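Side-chain contacts in CbsA (PDB 5XYH), which probably hydrolyses 1,4-beta-glucosidic bonds of cellulose from the chain ends to release cellobiose, as an exoglucanase of glycosyl hydrolase family 6: residues V277-F282 and S289-L294; M192-S197 and S211-V216. All coordinates share one frame; numbering follows the deposited sequence.

Interaction 1 of 2, residues V277-F282 and S289-L294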
loop_
_atom_site.group_PDB
_atom_site.type_symbol
_atom_site.label_atom_id
_atom_site.label_comp_id
_atom_site.label_asym_id
_atom_site.label_seq_id
_atom_site.Cartn_x
_atom_site.Cartn_y
_atom_site.Cartn_z
ATOM N N VAL A 277 4.952 16.241 4.802
ATOM C CA VAL A 277 3.914 17.222 4.507
ATOM C C VAL A 277 2.618 16.862 5.226
ATOM O O VAL A 277 1.968 17.720 5.841
ATOM C CB VAL A 277 3.731 17.324 2.982
ATOM C CG1 VAL A 277 2.371 17.856 2.626
ATOM C CG2 VAL A 277 4.839 18.193 2.386
ATOM N N LEU A 278 2.235 15.582 5.185
ATOM C CA LEU A 278 1.008 15.158 5.850
ATOM C C LEU A 278 1.130 15.276 7.364
ATOM O O LEU A 278 0.217 15.776 8.025
ATOM C CB LEU A 278 0.665 13.723 5.450
ATOM C CG LEU A 278 0.127 13.586 4.019
ATOM C CD1 LEU A 278 -0.146 12.130 3.685
ATOM C CD2 LEU A 278 -1.135 14.416 3.853
ATOM N N TYR A 279 2.252 14.813 7.922
ATOM C CA TYR A 279 2.479 14.896 9.360
ATOM C C TYR A 279 2.269 16.318 9.872
ATOM O O TYR A 279 1.544 16.540 10.849
ATOM C CB TYR A 279 3.888 14.404 9.695
ATOM C CG TYR A 279 4.229 14.621 11.152
ATOM C CD1 TYR A 279 3.889 13.668 12.115
ATOM C CD2 TYR A 279 4.854 15.793 11.574
ATOM C CE1 TYR A 279 4.178 13.869 13.462
ATOM C CE2 TYR A 279 5.141 16.008 12.924
ATOM C CZ TYR A 279 4.804 15.035 13.860
ATOM O OH TYR A 279 5.086 15.233 15.189
ATOM N N ASN A 280 2.893 17.301 9.215
ATOM C CA ASN A 280 2.775 18.686 9.660
ATOM C C ASN A 280 1.348 19.190 9.544
ATOM O O ASN A 280 0.863 19.920 10.416
ATOM C CB ASN A 280 3.726 19.576 8.859
ATOM C CG ASN A 280 5.160 19.327 9.215
ATOM O OD1 ASN A 280 5.470 19.021 10.362
ATOM N ND2 ASN A 280 6.044 19.429 8.239
ATOM N N ALA A 281 0.654 18.802 8.483
ATOM C CA ALA A 281 -0.728 19.226 8.325
ATOM C C ALA A 281 -1.625 18.611 9.396
ATOM O O ALA A 281 -2.550 19.271 9.891
ATOM C CB ALA A 281 -1.226 18.862 6.930
ATOM N N PHE A 282 -1.386 17.343 9.757
ATOM C CA PHE A 282 -2.240 16.714 10.767
ATOM C C PHE A 282 -1.975 17.308 12.144
ATOM O O PHE A 282 -2.913 17.605 12.893
ATOM C CB PHE A 282 -2.046 15.196 10.776
ATOM C CG PHE A 282 -2.863 14.482 9.743
ATOM C CD1 PHE A 282 -4.251 14.540 9.776
ATOM C CD2 PHE A 282 -2.257 13.769 8.730
ATOM C CE1 PHE A 282 -5.013 13.895 8.817
ATOM C CE2 PHE A 282 -3.003 13.117 7.782
ATOM C CZ PHE A 282 -4.381 13.182 7.815
ATOM N N SER A 289 1.307 14.875 18.486
ATOM C CA SER A 289 2.601 14.932 17.824
ATOM C C SER A 289 3.212 13.552 17.636
ATOM O O SER A 289 4.088 13.384 16.779
ATOM C CB SER A 289 3.541 15.821 18.630
ATOM O OG SER A 289 3.576 15.377 19.969
ATOM N N LYS A 290 2.770 12.568 18.413
ATOM C CA LYS A 290 3.345 11.235 18.355
ATOM C C LYS A 290 2.805 10.386 17.206
ATOM O O LYS A 290 3.238 9.234 17.067
ATOM C CB LYS A 290 3.105 10.506 19.679
ATOM C CG LYS A 290 1.703 9.947 19.842
ATOM C CD LYS A 290 1.540 9.236 21.186
ATOM C CE LYS A 290 0.127 8.660 21.341
ATOM N NZ LYS A 290 -0.960 9.677 21.192
ATOM N N ILE A 291 1.885 10.903 16.382
ATOM C CA ILE A 291 1.398 10.092 15.271
ATOM C C ILE A 291 2.583 9.651 14.422
ATOM O O ILE A 291 3.579 10.370 14.276
ATOM C CB ILE A 291 0.367 10.833 14.407
ATOM C CG1 ILE A 291 0.929 12.176 13.941
ATOM C CG2 ILE A 291 -0.925 10.990 15.174
ATOM C CD1 ILE A 291 0.139 12.812 12.827
ATOM N N GLY A 292 2.487 8.435 13.887
ATOM C CA GLY A 292 3.561 7.889 13.083
ATOM C C GLY A 292 3.124 7.568 11.666
ATOM O O GLY A 292 1.929 7.427 11.385
ATOM N N PHE A 293 4.081 7.468 10.753
ATOM C CA PHE A 293 3.781 7.112 9.372
ATOM C C PHE A 293 4.499 5.829 8.984
ATOM O O PHE A 293 5.684 5.649 9.290
ATOM C CB PHE A 293 4.167 8.245 8.413
ATOM C CG PHE A 293 3.169 9.371 8.380
ATOM C CD1 PHE A 293 3.050 10.235 9.455
ATOM C CD2 PHE A 293 2.355 9.567 7.274
ATOM C CE1 PHE A 293 2.123 11.284 9.440
ATOM C CE2 PHE A 293 1.431 10.610 7.251
ATOM C CZ PHE A 293 1.320 11.471 8.340
ATOM N N LEU A 294 3.772 4.933 8.314
ATOM C CA LEU A 294 4.378 3.822 7.600
ATOM C C LEU A 294 4.534 4.209 6.130
ATOM O O LEU A 294 3.753 5.002 5.592
ATOM C CB LEU A 294 3.533 2.547 7.721
ATOM C CG LEU A 294 3.077 2.157 9.128
ATOM C CD1 LEU A 294 2.296 0.856 9.128
ATOM C CD2 LEU A 294 4.291 2.066 10.072
#
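Tyr279 makes the one hydrogen bond between helix 277-282 and segment 289-294: its OH gives a proton to Ser289 O over 2.6 Å. The phenol arrives in the plane of that carbonyl, on a lone pair, with a C=O...O angle of 126°, and the carbonyl oxygen in turn lies in the plane of the ring. Tyrosine suits the place because its long, rigid ring spans from the helix to the turn before the strand; CG anti to the backbone N (chi1 173°) swings the ring out toward Ser289.

The remaining contacts are apolar. Ile291 holds CG1 between its backbone N and carbonyl carbon, which sends the end of the chain to the helix: CG1 lies 3.7 Å from Tyr279 CE1, and CD1 reaches Phe282 CB at 3.8 Å. The branched isoleucine is thus wedged between two aromatic residues. Phe293 directs its CB toward the helix, and its flat ring reaches across from the sheet, with CZ 3.5 Å from the backbone N of Tyr279. CE1 and CE2 rest on Tyr279 CB and Leu278 CB. The side chains of Leu278 and Phe293 cross at about a right angle, a compact aliphatic group suiting this buried spot.

His353 stacks on Tyr279 and Phe230 on Phe282. Helix 277-282 and strand 292-294 run roughly antiparallel, their axes at 151°. Helix 271-284 thus packs on the barrel sheet, where strands 229-232, 292-296 and 354-358 run parallel: one alpha-to-beta step of the distorted beta/alpha barrel of family 6 glycosidases.

Interaction 2 of 2, residues M192-S197 and S211-V216; sequences MDIGHS and SLYTRV
The ring of Tyr213 reaches from helix 211-216 to the end of strand 192-193, where it is met over one face by Ile194, obliquely by Met192 and at the hydroxyl by Asp193 O. Ile194 CD1 sits 3.8 Å from the ring centroid and only 11° off the normal, a CH-pi contact. With CG1 anti to the backbone N (chi1 -166°), the chain crosses the ring obliquely, so that CG1 also comes within 3.6 Å of Tyr213 CZ. A long, branched aliphatic chain is well suited to covering the ring in this way.

Met192 slides past Tyr213 in the opposite direction. Bends at chi2 and chi3 fold the flexible thioether back, bringing CE to 3.9 Å from Tyr213 CE2.

At its far end Tyr213 OH donates to Asp193 O over 2.6 Å, in the carbonyl plane and on a lone pair, with a C=O...O angle of 142°. Asp193, whose CB is directed away from the helix, uses OD2 to accept from Gly195 N in an Asx turn, the N-H coming from above the carboxylate plane; OD1 bonds to Thr234 OG1. Glycine suits the positive phi at 195.

The chemistry is therefore divided along one side chain. The hydrocarbon part of Tyr213 is buried among apolar groups, while its hydroxyl satisfies a main-chain carbonyl where the strand gives way to loop, tying helix 206-218 to the strand that precedes it in a beta-alpha-beta unit.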
loop_
_atom_site.group_PDB
_atom_site.type_symbol
_atom_site.label_atom_id
_atom_site.label_comp_id
_atom_site.label_asym_id
_atom_site.label_seq_id
_atom_site.Cartn_x
_atom_site.Cartn_y
_atom_site.Cartn_z
ATOM N N MET A 192 -4.047 4.404 9.061
ATOM C CA MET A 192 -4.940 4.841 7.998
ATOM C C MET A 192 -4.180 4.961 6.674
ATOM O O MET A 192 -3.195 5.701 6.583
ATOM C CB MET A 192 -5.549 6.194 8.373
ATOM C CG MET A 192 -6.458 6.181 9.580
ATOM S SD MET A 192 -7.934 5.221 9.285
ATOM C CE MET A 192 -8.689 6.158 7.964
ATOM N N ASP A 193 -4.647 4.264 5.639
ATOM C CA ASP A 193 -4.074 4.432 4.312
ATOM C C ASP A 193 -4.375 5.832 3.802
ATOM O O ASP A 193 -5.512 6.302 3.896
ATOM C CB ASP A 193 -4.636 3.408 3.333
ATOM C CG ASP A 193 -4.005 3.530 1.951
ATOM O OD1 ASP A 193 -2.947 2.898 1.737
ATOM O OD2 ASP A 193 -4.544 4.283 1.102
ATOM N N ILE A 194 -3.373 6.499 3.241
ATOM C CA ILE A 194 -3.621 7.856 2.756
ATOM C C ILE A 194 -2.909 8.077 1.420
ATOM O O ILE A 194 -2.283 9.119 1.185
ATOM C CB ILE A 194 -3.250 8.894 3.848
ATOM C CG1 ILE A 194 -3.814 10.291 3.538
ATOM C CG2 ILE A 194 -1.744 8.924 4.158
ATOM C CD1 ILE A 194 -3.818 11.192 4.759
ATOM N N GLY A 195 -3.023 7.088 0.523
ATOM C CA GLY A 195 -2.572 7.248 -0.849
ATOM C C GLY A 195 -1.063 7.410 -0.961
ATOM O O GLY A 195 -0.299 6.964 -0.102
ATOM N N HIS A 196 -0.623 8.079 -2.037
ATOM C CA HIS A 196 0.809 8.107 -2.336
ATOM C C HIS A 196 1.268 9.253 -3.233
ATOM O O HIS A 196 2.448 9.610 -3.225
ATOM C CB HIS A 196 1.204 6.810 -3.031
ATOM C CG HIS A 196 0.763 6.767 -4.459
ATOM N ND1 HIS A 196 1.584 7.149 -5.502
ATOM C CD2 HIS A 196 -0.431 6.453 -5.013
ATOM C CE1 HIS A 196 0.922 7.035 -6.642
ATOM N NE2 HIS A 196 -0.302 6.620 -6.373
ATOM N N SER A 197 0.372 9.781 -4.069
ATOM C CA SER A 197 0.804 10.638 -5.173
ATOM C C SER A 197 1.235 12.019 -4.698
ATOM O O SER A 197 2.037 12.687 -5.363
ATOM C CB SER A 197 -0.325 10.795 -6.177
ATOM O OG SER A 197 -1.367 11.546 -5.585
ATOM N N SER A 211 -9.274 17.474 6.782
ATOM C CA SER A 211 -10.519 17.524 7.542
ATOM C C SER A 211 -11.332 16.240 7.396
ATOM O O SER A 211 -12.031 15.845 8.338
ATOM C CB SER A 211 -11.359 18.731 7.128
ATOM O OG SER A 211 -12.225 18.404 6.059
ATOM N N LEU A 212 -11.235 15.564 6.244
ATOM C CA LEU A 212 -11.906 14.280 6.073
ATOM C C LEU A 212 -11.357 13.239 7.036
ATOM O O LEU A 212 -12.110 12.619 7.788
ATOM C CB LEU A 212 -11.767 13.782 4.633
ATOM C CG LEU A 212 -12.252 12.357 4.354
ATOM C CD1 LEU A 212 -13.726 12.222 4.651
ATOM C CD2 LEU A 212 -11.947 11.973 2.902
ATOM N N TYR A 213 -10.043 13.016 7.014
ATOM C CA TYR A 213 -9.467 12.042 7.934
ATOM C C TYR A 213 -9.725 12.443 9.378
ATOM O O TYR A 213 -10.028 11.595 10.222
ATOM C CB TYR A 213 -7.965 11.883 7.671
ATOM C CG TYR A 213 -7.681 10.987 6.479
ATOM C CD1 TYR A 213 -7.771 11.473 5.178
ATOM C CD2 TYR A 213 -7.352 9.661 6.659
ATOM C CE1 TYR A 213 -7.520 10.643 4.081
ATOM C CE2 TYR A 213 -7.100 8.827 5.580
ATOM C CZ TYR A 213 -7.187 9.307 4.303
ATOM O OH TYR A 213 -6.931 8.441 3.255
ATOM N N THR A 214 -9.637 13.734 9.678
ATOM C CA THR A 214 -9.871 14.161 11.057
ATOM C C THR A 214 -11.314 13.892 11.465
ATOM O O THR A 214 -11.577 13.311 12.526
ATOM C CB THR A 214 -9.519 15.643 11.214
ATOM O OG1 THR A 214 -8.136 15.826 10.893
ATOM C CG2 THR A 214 -9.752 16.089 12.650
ATOM N N ARG A 215 -12.264 14.272 10.607
ATOM C CA ARG A 215 -13.679 14.074 10.914
ATOM C C ARG A 215 -14.017 12.599 11.100
ATOM O O ARG A 215 -14.779 12.240 12.010
ATOM C CB ARG A 215 -14.525 14.686 9.802
ATOM C CG ARG A 215 -15.998 14.446 9.926
ATOM C CD ARG A 215 -16.743 15.227 8.848
ATOM N NE ARG A 215 -16.526 14.703 7.497
ATOM C CZ ARG A 215 -15.794 15.305 6.563
ATOM N NH1 ARG A 215 -15.190 16.454 6.831
ATOM N NH2 ARG A 215 -15.678 14.758 5.358
ATOM N N VAL A 216 -13.455 11.723 10.262
ATOM C CA VAL A 216 -13.804 10.305 10.354
ATOM C C VAL A 216 -13.276 9.703 11.648
ATOM O O VAL A 216 -14.012 9.032 12.381
ATOM C CB VAL A 216 -13.280 9.532 9.132
ATOM C CG1 VAL A 216 -13.415 8.016 9.371
ATOM C CG2 VAL A 216 -14.038 9.946 7.886
#

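How the interactions relate
The two contacts follow one another along the chain, interaction 2 closing before interaction 1 opens, and their centres lie about 11 Å apart on the same side of the molecule's centre. Both reach the same sheet, through strands 188-193 and 292-296, with strand 229-232 running parallel between them. Their helices, 206-218 and 271-284, are in contact as well. Direct packing joins the two sites: Leu278 CD1 lies 3.6 Å from Ile194 CG2, and Phe282 CE1 lies 3.8 Å from Tyr213 CB. Successive beta-alpha units of the family 6 barrel thus share one hydrophobic core, to which both contacts contribute.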